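Local coordinates for protein methyltransferase (Streptococcus mutans, PDB 2B78) that is probably an S-adenosylmethionine-dependent methyltransferase that may act on RNA, its true substrate not being established, at residues L197-V202 with S330-N335. Sequence-based numbering, arbitrary orientation.
Sequences LDQRQV and STNAAN
Gln199 reaches across to Ser330 and Asn332 from the N-cap position of helix 200-210. From CB, which points toward segment 330-335, CG lies beside the backbone N (chi1 -55°), and the extended CB-CG-CD chain brings NE2 up to Ser330. NE2 ends 3.2 Å from Ser330 OG and 4.2 Å from Asn332 ND2, the Gln199 and Asn332 amide planes 48° apart. The tip is held by Asp292, whose OD2 hydrogen-bonds Gln199 NE2 and whose OD1 hydrogen-bonds Ser330 OG, so a single acid ties helix start to strand end. Beside it, Asp198 faces Asn332 less comfortably, oxygen to oxygen, with OD2 3.7 Å from Asn332 OD1; OD2 is satisfied by Tyr377, while Asp198 OD1 and Asn332 OD1 are buried without a partner in the model. Asn332 itself sits inside an ST turn, in which Ala333 N donates to Thr331 OG1 over 3.2 Å. The contact joins the start of helix 200-210 to the C-terminal end of strand 325-331, which runs between strands 286-291 and 379-384 of the Rossmann-like sheet; Phe226 of helix 225-232 packs on Gln199, and the side chain of Asp242, which binds S-adenosyl-L-homocysteine, is about 11 Å from that of Gln199.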
loop_
_atom_site.group_PDB
_atom_site.type_symbol
_atom_site.label_atom_id
_atom_site.label_comp_id
_atom_site.label_asym_id
_atom_site.label_seq_id
_atom_site.Cartn_x
_atom_site.Cartn_y
_atom_site.Cartn_z
ATOM N N LEU A 197 -4.852 1.983 3.238
ATOM C CA LEU A 197 -5.770 0.894 3.514
ATOM C C LEU A 197 -5.112 -0.461 3.693
ATOM O O LEU A 197 -5.649 -1.314 4.402
ATOM C CB LEU A 197 -6.833 0.812 2.404
ATOM C CG LEU A 197 -7.723 2.056 2.218
ATOM C CD1 LEU A 197 -8.695 1.817 1.071
ATOM C CD2 LEU A 197 -8.494 2.353 3.494
ATOM N N ASP A 198 -3.961 -0.674 3.061
ATOM C CA ASP A 198 -3.301 -1.969 3.194
ATOM C C ASP A 198 -2.846 -2.302 4.614
ATOM O O ASP A 198 -2.570 -3.456 4.919
ATOM C CB ASP A 198 -2.119 -2.095 2.213
ATOM C CG ASP A 198 -1.152 -0.924 2.286
ATOM O OD1 ASP A 198 -0.811 -0.486 3.398
ATOM O OD2 ASP A 198 -0.722 -0.450 1.208
ATOM N N GLN A 199 -2.783 -1.313 5.498
ATOM C CA GLN A 199 -2.366 -1.582 6.879
ATOM C C GLN A 199 -3.539 -1.813 7.837
ATOM O O GLN A 199 -3.381 -1.767 9.072
ATOM C CB GLN A 199 -1.499 -0.427 7.382
ATOM C CG GLN A 199 -0.323 -0.167 6.460
ATOM C CD GLN A 199 0.545 0.987 6.897
ATOM O OE1 GLN A 199 0.072 2.118 7.043
ATOM N NE2 GLN A 199 1.837 0.713 7.098
ATOM N N ARG A 200 -4.707 -2.085 7.264
ATOM C CA ARG A 200 -5.928 -2.299 8.045
ATOM C C ARG A 200 -5.831 -3.355 9.131
ATOM O O ARG A 200 -6.362 -3.179 10.222
ATOM C CB ARG A 200 -7.087 -2.677 7.123
ATOM C CG ARG A 200 -8.371 -3.039 7.874
ATOM C CD ARG A 200 -9.534 -3.258 6.915
ATOM N NE ARG A 200 -9.325 -4.436 6.086
ATOM C CZ ARG A 200 -8.916 -4.427 4.819
ATOM N NH1 ARG A 200 -8.665 -3.290 4.192
ATOM N NH2 ARG A 200 -8.753 -5.576 4.184
ATOM N N GLN A 201 -5.175 -4.467 8.835
ATOM C CA GLN A 201 -5.095 -5.531 9.824
ATOM C C GLN A 201 -4.099 -5.205 10.933
ATOM O O GLN A 201 -4.201 -5.737 12.031
ATOM C CB GLN A 201 -4.784 -6.860 9.123
ATOM C CG GLN A 201 -5.799 -7.135 7.995
ATOM C CD GLN A 201 -5.664 -8.501 7.361
ATOM O OE1 GLN A 201 -4.651 -9.182 7.517
ATOM N NE2 GLN A 201 -6.688 -8.903 6.618
ATOM N N VAL A 202 -3.155 -4.309 10.662
ATOM C CA VAL A 202 -2.190 -3.917 11.685
ATOM C C VAL A 202 -2.930 -2.986 12.643
ATOM O O VAL A 202 -2.768 -3.075 13.866
ATOM C CB VAL A 202 -0.974 -3.167 11.088
ATOM C CG1 VAL A 202 0.022 -2.856 12.192
ATOM C CG2 VAL A 202 -0.304 -4.012 10.008
ATOM N N SER A 330 7.453 -1.677 9.895
ATOM C CA SER A 330 6.675 -1.734 8.674
ATOM C C SER A 330 7.358 -1.067 7.483
ATOM O O SER A 330 8.182 -0.162 7.636
ATOM C CB SER A 330 5.311 -1.079 8.920
ATOM O OG SER A 330 4.670 -0.744 7.710
ATOM N N THR A 331 7.028 -1.541 6.290
ATOM C CA THR A 331 7.576 -0.971 5.063
ATOM C C THR A 331 6.697 -1.401 3.905
ATOM O O THR A 331 6.169 -2.519 3.903
ATOM C CB THR A 331 9.031 -1.441 4.783
ATOM O OG1 THR A 331 9.503 -0.827 3.574
ATOM C CG2 THR A 331 9.093 -2.955 4.613
ATOM N N ASN A 332 6.523 -0.506 2.935
ATOM C CA ASN A 332 5.719 -0.794 1.746
ATOM C C ASN A 332 6.638 -0.844 0.532
ATOM O O ASN A 332 6.167 -0.820 -0.608
ATOM C CB ASN A 332 4.662 0.296 1.511
ATOM C CG ASN A 332 3.441 0.143 2.398
ATOM O OD1 ASN A 332 2.797 -0.908 2.417
ATOM N ND2 ASN A 332 3.103 1.201 3.125
ATOM N N ALA A 333 7.947 -0.912 0.779
ATOM C CA ALA A 333 8.948 -0.949 -0.294
ATOM C C ALA A 333 8.854 -2.226 -1.120
ATOM O O ALA A 333 9.230 -3.302 -0.649
ATOM C CB ALA A 333 10.342 -0.818 0.289
ATOM N N ALA A 334 8.371 -2.089 -2.356
ATOM C CA ALA A 334 8.191 -3.219 -3.271
ATOM C C ALA A 334 9.506 -3.823 -3.737
ATOM O O ALA A 334 9.555 -4.989 -4.153
ATOM C CB ALA A 334 7.369 -2.779 -4.482
ATOM N N ASN A 335 10.566 -3.024 -3.660
ATOM C CA ASN A 335 11.897 -3.439 -4.072
ATOM C C ASN A 335 12.632 -4.254 -3.016
ATOM O O ASN A 335 13.695 -4.805 -3.295
ATOM C CB ASN A 335 12.729 -2.207 -4.439
ATOM C CG ASN A 335 12.518 -1.051 -3.471
ATOM O OD1 ASN A 335 11.437 -0.457 -3.422
ATOM N ND2 ASN A 335 13.548 -0.730 -2.696
#